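Local coordinates for uncharacterized protein (Methanocella paludicola, PDB 5DMP) that probably removes phosphate and ribonucleotide groups from the 3' ends of DNA strands during archaeal non-homologous end joining, at residues Pro4-Gln9 with Tyr18-Glu23; Thr59-Ile64 with Val74-Ile79; Lys42-Ala47 with Gly131-Lys136. All blocks are in the same frame, centred on the assembly; numbering follows the deposited sequence.

Contact 1: residues Pro4-Gln9 with Tyr18-Glu23; sequences PIYVIQ and YDLRLE. With VN4 (oxido(dioxo)vanadium), chain J.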
# COMPACT_ATOMS: atom_id res chain seq x y z
N PRO A 4 14.16 1.87 0.69
CA PRO A 4 13.12 0.89 0.81
C PRO A 4 11.93 1.06 -0.09
O PRO A 4 11.43 2.15 -0.24
CB PRO A 4 12.81 0.86 2.29
CG PRO A 4 12.97 2.33 2.70
CD PRO A 4 13.97 2.94 1.71
N ILE A 5 11.57 -0.01 -0.75
CA ILE A 5 10.47 0.01 -1.69
C ILE A 5 9.12 0.19 -0.99
O ILE A 5 8.86 -0.43 0.05
CB ILE A 5 10.46 -1.34 -2.46
CG1 ILE A 5 11.57 -1.33 -3.49
CG2 ILE A 5 9.15 -1.64 -3.22
CD1 ILE A 5 11.89 -2.78 -3.80
N TYR A 6 8.27 0.99 -1.62
CA TYR A 6 6.79 1.06 -1.37
C TYR A 6 6.18 0.68 -2.73
O TYR A 6 6.65 1.14 -3.82
CB TYR A 6 6.46 2.52 -0.96
CG TYR A 6 5.18 3.00 -1.57
CD1 TYR A 6 3.94 2.46 -1.11
CD2 TYR A 6 5.18 3.97 -2.57
CE1 TYR A 6 2.72 2.86 -1.69
CE2 TYR A 6 3.95 4.38 -3.18
CZ TYR A 6 2.74 3.84 -2.73
OH TYR A 6 1.55 4.27 -3.31
N VAL A 7 5.16 -0.17 -2.71
CA VAL A 7 4.42 -0.49 -3.94
C VAL A 7 2.96 -0.74 -3.58
O VAL A 7 2.64 -1.24 -2.48
CB VAL A 7 5.06 -1.75 -4.63
CG1 VAL A 7 5.09 -2.96 -3.66
CG2 VAL A 7 4.35 -2.07 -5.98
N ILE A 8 2.06 -0.42 -4.51
CA ILE A 8 0.69 -0.87 -4.43
C ILE A 8 0.41 -1.57 -5.75
O ILE A 8 0.61 -0.99 -6.86
CB ILE A 8 -0.31 0.33 -4.29
CG1 ILE A 8 -0.13 0.96 -2.86
CG2 ILE A 8 -1.75 -0.22 -4.53
CD1 ILE A 8 -1.00 2.23 -2.53
N GLN A 9 -0.10 -2.79 -5.63
CA GLN A 9 -0.57 -3.48 -6.84
C GLN A 9 -2.09 -3.48 -6.80
O GLN A 9 -2.70 -3.70 -5.75
CB GLN A 9 -0.02 -4.88 -6.88
CG GLN A 9 1.43 -4.86 -7.44
CD GLN A 9 2.31 -5.96 -6.91
OE1 GLN A 9 2.37 -6.25 -5.70
NE2 GLN A 9 3.11 -6.55 -7.83
N TYR A 18 -6.62 -3.80 -3.53
CA TYR A 18 -5.30 -3.23 -3.73
C TYR A 18 -4.42 -3.97 -2.74
O TYR A 18 -4.90 -4.44 -1.70
CB TYR A 18 -5.28 -1.71 -3.53
CG TYR A 18 -6.07 -1.00 -4.61
CD1 TYR A 18 -7.49 -1.06 -4.63
CD2 TYR A 18 -5.43 -0.21 -5.57
CE1 TYR A 18 -8.21 -0.40 -5.63
CE2 TYR A 18 -6.13 0.46 -6.59
CZ TYR A 18 -7.53 0.36 -6.60
OH TYR A 18 -8.24 1.03 -7.60
N ASP A 19 -3.16 -4.20 -3.09
CA ASP A 19 -2.22 -4.78 -2.13
C ASP A 19 -1.18 -3.74 -1.90
O ASP A 19 -0.46 -3.31 -2.83
CB ASP A 19 -1.56 -6.01 -2.73
CG ASP A 19 -2.56 -7.13 -2.91
OD1 ASP A 19 -3.10 -7.50 -1.85
OD2 ASP A 19 -2.81 -7.56 -4.06
N LEU A 20 -1.05 -3.32 -0.65
CA LEU A 20 -0.01 -2.38 -0.28
C LEU A 20 1.21 -3.13 0.28
O LEU A 20 1.03 -4.03 1.11
CB LEU A 20 -0.52 -1.47 0.89
CG LEU A 20 0.53 -0.66 1.61
CD1 LEU A 20 1.05 0.49 0.66
CD2 LEU A 20 -0.16 -0.04 2.83
N ARG A 21 2.43 -2.74 -0.12
CA ARG A 21 3.60 -3.47 0.47
C ARG A 21 4.70 -2.51 0.79
O ARG A 21 4.95 -1.50 0.10
CB ARG A 21 4.14 -4.55 -0.56
CG ARG A 21 3.08 -5.21 -1.37
CD ARG A 21 3.75 -6.39 -2.24
NE ARG A 21 2.75 -6.92 -3.13
CZ ARG A 21 1.83 -7.83 -2.84
NH1 ARG A 21 1.75 -8.39 -1.62
NH2 ARG A 21 0.99 -8.19 -3.74
N LEU A 22 5.38 -2.77 1.90
CA LEU A 22 6.47 -1.92 2.26
C LEU A 22 7.68 -2.83 2.58
O LEU A 22 7.56 -3.79 3.39
CB LEU A 22 6.16 -1.16 3.59
CG LEU A 22 4.96 -0.19 3.51
CD1 LEU A 22 4.66 0.29 4.94
CD2 LEU A 22 5.32 0.98 2.59
N GLU A 23 8.83 -2.45 2.06
CA GLU A 23 10.07 -3.26 2.31
C GLU A 23 10.58 -3.08 3.72
O GLU A 23 10.87 -1.93 4.14
CB GLU A 23 11.10 -2.81 1.35
CG GLU A 23 12.43 -3.59 1.55
CD GLU A 23 13.54 -3.15 0.62
OE1 GLU A 23 13.33 -2.33 -0.33
OE2 GLU A 23 14.65 -3.68 0.80
V VN4 J . -0.46 -11.46 -4.32
O1 VN4 J . 0.69 -12.99 -4.34
O2 VN4 J . -0.60 -10.79 -6.13
O3 VN4 J . -1.24 -10.83 -2.70
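V7 and R21 face each other as a hydrogen-bonded pair in the antiparallel hairpin of strands 5-12 and 16-24, deep in the sheet beside the vanadate site. Bonds run both ways between V7 and R21 and between Q9 and D19; I5 O accepts from E23 N, while I5 N gives its proton to E23 OE1 (2.9 Å), which is also hydrogen-bonded to H3 ND1. Extended from CG to NE, R21 lies alongside V7, with R21 CB 3.6 Å from V7 CG1. Its guanidinium meets Q9 side-on: R21 NE (2.7 Å) and NH2 (3.1 Å) both grip Q9 OE1, the first nearly along the amide C=O, the second from above the amide plane. The two planes stand 85° apart. Q9 NE2 is held by Y57 O and F60 O, and R21 NH1 by S30, fixing the guanidinium with its edge toward vanadate O3, 3.6 Å from R21 NH2. D19 OD2, hydrogen-bonded to H11 ND1, also lies near R21 NH2 as a long, charge-only salt bridge. The other face, with Y6, I8, L20 and L22, is largely apolar: L20 CD1 touches the Y6 ring edge at CE1 (3.7 Å) and also I8 CG1. Strand 72-84 borders the hairpin beyond Y6 and I8, strand 27-33 beyond Y18 and L20, and L121 of strand 118-123 packs on L20 and L22.

Contact 2: residues Thr59-Ile64 with Val74-Ile79; sequences TFEGVI and VMVWDI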
# COMPACT_ATOMS: atom_id res chain seq x y z
N THR A 59 7.69 -5.34 -8.91
CA THR A 59 7.41 -4.94 -10.32
C THR A 59 6.68 -6.04 -11.08
O THR A 59 6.60 -5.99 -12.31
CB THR A 59 8.72 -4.53 -11.06
OG1 THR A 59 9.61 -5.65 -10.98
CG2 THR A 59 9.41 -3.39 -10.33
N PHE A 60 6.09 -7.03 -10.38
CA PHE A 60 5.30 -8.04 -11.08
C PHE A 60 4.00 -7.42 -11.59
O PHE A 60 3.22 -6.87 -10.78
CB PHE A 60 4.94 -9.24 -10.17
CG PHE A 60 4.02 -10.20 -10.84
CD1 PHE A 60 4.43 -10.82 -12.05
CD2 PHE A 60 2.70 -10.33 -10.45
CE1 PHE A 60 3.58 -11.69 -12.73
CE2 PHE A 60 1.86 -11.18 -11.13
CZ PHE A 60 2.28 -11.86 -12.27
N GLU A 61 3.76 -7.50 -12.92
CA GLU A 61 2.50 -7.03 -13.50
C GLU A 61 2.13 -8.08 -14.52
O GLU A 61 2.98 -8.36 -15.37
CB GLU A 61 2.77 -5.68 -14.21
CG GLU A 61 1.56 -5.18 -14.98
CD GLU A 61 1.67 -3.68 -15.24
OE1 GLU A 61 1.55 -2.90 -14.27
OE2 GLU A 61 1.86 -3.29 -16.44
N GLY A 62 0.97 -8.71 -14.44
CA GLY A 62 0.66 -9.85 -15.36
C GLY A 62 -0.48 -10.67 -14.77
O GLY A 62 -1.27 -10.15 -13.99
N VAL A 63 -0.53 -11.96 -15.06
CA VAL A 63 -1.70 -12.74 -14.71
C VAL A 63 -1.24 -13.96 -13.94
O VAL A 63 -0.28 -14.61 -14.34
CB VAL A 63 -2.44 -13.21 -15.99
CG1 VAL A 63 -3.53 -14.22 -15.65
CG2 VAL A 63 -3.00 -11.99 -16.75
N ILE A 64 -1.94 -14.24 -12.83
CA ILE A 64 -1.70 -15.46 -12.01
C ILE A 64 -2.89 -16.39 -12.27
O ILE A 64 -4.04 -15.92 -12.34
CB ILE A 64 -1.50 -15.12 -10.54
CG1 ILE A 64 -0.17 -14.33 -10.39
CG2 ILE A 64 -1.44 -16.44 -9.70
CD1 ILE A 64 0.07 -13.81 -8.99
N VAL A 74 -2.81 -8.64 -12.07
CA VAL A 74 -2.06 -7.82 -11.14
C VAL A 74 -1.45 -6.67 -11.92
O VAL A 74 -0.73 -6.89 -12.92
CB VAL A 74 -0.92 -8.62 -10.50
CG1 VAL A 74 -0.09 -7.75 -9.55
CG2 VAL A 74 -1.52 -9.86 -9.80
N MET A 75 -1.74 -5.46 -11.46
CA MET A 75 -1.21 -4.25 -12.04
C MET A 75 -0.31 -3.57 -11.04
O MET A 75 -0.68 -3.48 -9.86
CB MET A 75 -2.38 -3.29 -12.35
CG MET A 75 -1.90 -1.86 -12.60
SD MET A 75 -3.25 -0.65 -12.71
CE MET A 75 -4.16 -1.27 -14.14
N VAL A 76 0.83 -3.03 -11.46
CA VAL A 76 1.65 -2.25 -10.54
C VAL A 76 1.05 -0.87 -10.61
O VAL A 76 1.22 -0.13 -11.59
CB VAL A 76 3.17 -2.25 -10.90
CG1 VAL A 76 3.91 -1.33 -9.93
CG2 VAL A 76 3.67 -3.71 -10.73
N TRP A 77 0.27 -0.56 -9.58
CA TRP A 77 -0.56 0.62 -9.57
C TRP A 77 0.19 1.87 -9.09
O TRP A 77 -0.08 2.97 -9.56
CB TRP A 77 -1.89 0.29 -8.78
CG TRP A 77 -2.89 1.45 -8.75
CD1 TRP A 77 -3.95 1.66 -9.63
CD2 TRP A 77 -2.94 2.53 -7.77
NE1 TRP A 77 -4.67 2.82 -9.21
CE2 TRP A 77 -4.04 3.38 -8.12
CE3 TRP A 77 -2.14 2.88 -6.66
CZ2 TRP A 77 -4.37 4.53 -7.37
CZ3 TRP A 77 -2.46 4.03 -5.89
CH2 TRP A 77 -3.58 4.85 -6.29
N ASP A 78 1.13 1.74 -8.12
CA ASP A 78 1.99 2.84 -7.77
C ASP A 78 3.26 2.22 -7.22
O ASP A 78 3.24 1.08 -6.75
CB ASP A 78 1.38 3.73 -6.64
CG ASP A 78 2.10 5.05 -6.50
OD1 ASP A 78 2.86 5.45 -7.43
OD2 ASP A 78 1.95 5.80 -5.46
N ILE A 79 4.38 2.91 -7.35
CA ILE A 79 5.64 2.35 -6.85
C ILE A 79 6.58 3.54 -6.52
O ILE A 79 6.46 4.67 -7.05
CB ILE A 79 6.27 1.37 -7.89
CG1 ILE A 79 7.36 0.50 -7.21
CG2 ILE A 79 6.84 2.21 -9.08
CD1 ILE A 79 7.73 -0.74 -8.04
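A short beta hairpin, strand 62-64 folded back on strand 72-84, brings G62 and V74 together at the rim of the vanadate pocket. They form one antiparallel hydrogen-bonded pair: G62 N gives its proton to V74 O and V74 N to G62 O, both at 2.9 Å. Before G62 the chain leaves regular pairing, and the E61 side chain takes over. With CG anti to the backbone N (chi1 174°) and the rest extended, E61 reaches along the neighbouring strand, and E61 OE1 accepts the V76 N-H on its anti lone pair, OE1 to V76 N being 2.9 Å, with an N-H...O angle of 164°. The same oxygen also takes a bond from S155, while OE2 is shared by T158 and a salt bridge to R160, tying the hairpin to the C-terminal part of the chain. Cut back to alanine, E61 would lose the carboxylate, which is likely to leave V76 N without this acceptor and R160 without this partner. V74 carries the apolar packing. F60 crosses it at about a right angle, F60 CE2 lying 3.8 Å from V74 CB, while V74 CG1 sits 3.6 Å from F60 O, a carbonyl that also accepts from Q9 NE2. V74 also lines the vanadate pocket, and on strand 5-12 its side chain touches H11. V76 CG2 packs close to F60 O (3.2 Å), and T59 CG2 meets I79 CD1 at 3.9 Å, the two side chains crossing obliquely. Between these last two valine and isoleucine contacts, W77 and D78 both face I8 as a classic beta bulge.

Contact 3: residues Lys42-Ala47 with Gly131-Lys136; sequences KVKRLA and GWLFFK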
# COMPACT_ATOMS: atom_id res chain seq x y z
N LYS A 42 -9.65 11.95 6.60
CA LYS A 42 -10.86 11.51 7.33
C LYS A 42 -11.34 10.10 6.92
O LYS A 42 -12.24 9.51 7.54
CB LYS A 42 -11.98 12.55 7.08
CG LYS A 42 -11.70 13.89 7.72
CD LYS A 42 -12.99 14.66 7.90
CE LYS A 42 -13.27 15.55 6.70
NZ LYS A 42 -13.61 14.85 5.43
N VAL A 43 -10.78 9.52 5.86
CA VAL A 43 -11.26 8.26 5.41
C VAL A 43 -10.39 7.16 6.03
O VAL A 43 -9.15 7.21 5.96
CB VAL A 43 -11.29 8.24 3.87
CG1 VAL A 43 -11.55 6.83 3.32
CG2 VAL A 43 -12.37 9.22 3.39
N LYS A 44 -11.05 6.19 6.67
CA LYS A 44 -10.32 5.08 7.25
C LYS A 44 -10.43 3.94 6.28
O LYS A 44 -11.55 3.50 5.98
CB LYS A 44 -10.95 4.64 8.59
CG LYS A 44 -10.78 5.62 9.74
CD LYS A 44 -9.30 5.78 10.12
CE LYS A 44 -9.15 6.53 11.44
NZ LYS A 44 -9.86 7.86 11.44
N ARG A 45 -9.30 3.42 5.82
CA ARG A 45 -9.37 2.23 4.99
C ARG A 45 -8.95 1.01 5.81
O ARG A 45 -8.09 1.12 6.72
CB ARG A 45 -8.41 2.38 3.81
CG ARG A 45 -8.90 3.37 2.79
CD ARG A 45 -10.12 2.86 2.12
NE ARG A 45 -10.15 3.59 0.87
CZ ARG A 45 -11.17 4.25 0.38
NH1 ARG A 45 -12.33 4.25 1.03
NH2 ARG A 45 -11.02 4.86 -0.79
N LEU A 46 -9.57 -0.13 5.58
CA LEU A 46 -9.09 -1.31 6.36
C LEU A 46 -7.99 -2.03 5.53
O LEU A 46 -8.09 -2.04 4.34
CB LEU A 46 -10.23 -2.26 6.59
CG LEU A 46 -11.40 -1.57 7.39
CD1 LEU A 46 -12.46 -2.64 7.64
CD2 LEU A 46 -10.99 -0.86 8.65
N ALA A 47 -7.03 -2.61 6.23
CA ALA A 47 -5.80 -3.16 5.58
C ALA A 47 -5.59 -4.49 6.26
O ALA A 47 -5.32 -4.56 7.46
CB ALA A 47 -4.59 -2.24 5.84
N GLY A 131 -7.37 -6.94 10.95
CA GLY A 131 -7.34 -5.62 10.40
C GLY A 131 -6.35 -4.61 10.98
O GLY A 131 -6.05 -4.57 12.19
N TRP A 132 -5.84 -3.78 10.09
CA TRP A 132 -5.16 -2.55 10.47
C TRP A 132 -5.96 -1.48 9.80
O TRP A 132 -6.74 -1.75 8.92
CB TRP A 132 -3.75 -2.53 9.85
CG TRP A 132 -2.74 -3.51 10.40
CD1 TRP A 132 -2.87 -4.85 10.53
CD2 TRP A 132 -1.42 -3.18 10.83
NE1 TRP A 132 -1.71 -5.39 11.08
CE2 TRP A 132 -0.78 -4.39 11.23
CE3 TRP A 132 -0.73 -1.95 10.94
CZ2 TRP A 132 0.54 -4.43 11.72
CZ3 TRP A 132 0.61 -1.96 11.44
CH2 TRP A 132 1.23 -3.20 11.84
N LEU A 133 -5.78 -0.25 10.28
CA LEU A 133 -6.44 0.91 9.67
C LEU A 133 -5.31 1.55 8.82
O LEU A 133 -4.18 1.64 9.28
CB LEU A 133 -6.75 1.92 10.77
CG LEU A 133 -7.76 1.45 11.84
CD1 LEU A 133 -7.92 2.59 12.84
CD2 LEU A 133 -9.03 1.09 11.08
N PHE A 134 -5.64 2.00 7.61
CA PHE A 134 -4.67 2.63 6.74
C PHE A 134 -5.27 4.01 6.38
O PHE A 134 -6.38 4.08 5.84
CB PHE A 134 -4.55 1.78 5.45
CG PHE A 134 -3.73 2.40 4.33
CD1 PHE A 134 -2.48 2.98 4.56
CD2 PHE A 134 -4.18 2.29 3.02
CE1 PHE A 134 -1.71 3.49 3.51
CE2 PHE A 134 -3.44 2.79 1.95
CZ PHE A 134 -2.18 3.40 2.20
N PHE A 135 -4.56 5.07 6.69
CA PHE A 135 -5.15 6.39 6.34
C PHE A 135 -4.08 7.44 6.04
O PHE A 135 -2.96 7.42 6.57
CB PHE A 135 -6.18 6.87 7.46
CG PHE A 135 -5.60 6.90 8.80
CD1 PHE A 135 -4.96 8.07 9.29
CD2 PHE A 135 -5.66 5.75 9.65
CE1 PHE A 135 -4.41 8.11 10.57
CE2 PHE A 135 -5.11 5.80 10.93
CZ PHE A 135 -4.48 6.96 11.40
N LYS A 136 -4.49 8.39 5.21
CA LYS A 136 -3.70 9.62 5.03
C LYS A 136 -3.59 10.34 6.36
O LYS A 136 -4.59 10.50 7.09
CB LYS A 136 -4.40 10.50 3.98
CG LYS A 136 -3.74 11.92 3.78
CD LYS A 136 -2.41 11.83 2.97
CE LYS A 136 -1.57 13.13 3.21
NZ LYS A 136 -0.94 13.24 4.57
O HOH W 1 -7.17 8.03 4.13
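R45 and A47 pair with F134 and W132 in antiparallel register, four backbone hydrogen bonds joining strands 45-53 and 132-136, whose short axes run 133° apart. The longest of the four, R45 N to F134 O, measures 3.0 Å. On the face carrying A47, W132 and F134, the A47 methyl touches the beta carbons of both aromatic residues, A47 CB lying 4.0 Å from F134 CB and 4.1 Å from W132 CB. W31 and V33 of strand 27-33 also press on A47, and the W132 ring meets W31 edge-to-face. R45 starts out on this face, bends at chi2 and leads away from strand 132-136, with NE hydrogen-bonded to G36 O. On the other face L46 CD2 meets L133 CD2 at 3.7 Å, the two side chains crossing. F135 CG stands between its backbone N and carbonyl carbon (chi1 54°), turning the ring so that the K44 chain passes over one face; K44 CD is 3.7 Å from F135 CD2. Past the last pair, a water lies 2.8 Å from V43 O, within hydrogen-bonding distance, and accepts from K136 N. The chemistry is therefore split: aromatic and aliphatic carbon fills the A47 face, whereas the other carries the L46-L133 methyl contact and the K44 methylenes over the F135 ring, the K44 ammonium being too far for more than a weak cation-pi attraction.

All three contacts belong to one antiparallel sheet. Contact 1 closes first along the chain; contact 2 is nested in the long loop closed by contact 3. Contacts 1 and 2 have centres about 11 Å apart and adjoin through strands 5-12 and 72-84, with a probable hydrogen bond between I8 O and W77 N. Centre to centre, contact 3 is about 15 Å from contact 1, touching it where L20 meets F134, and about 22 Å from contact 2, on the far side of the chain's centre. Contacts 1 and 2 thus supply D19, R21 and V74 to the vanadate pocket, while contact 3 joins sheet strands away from it.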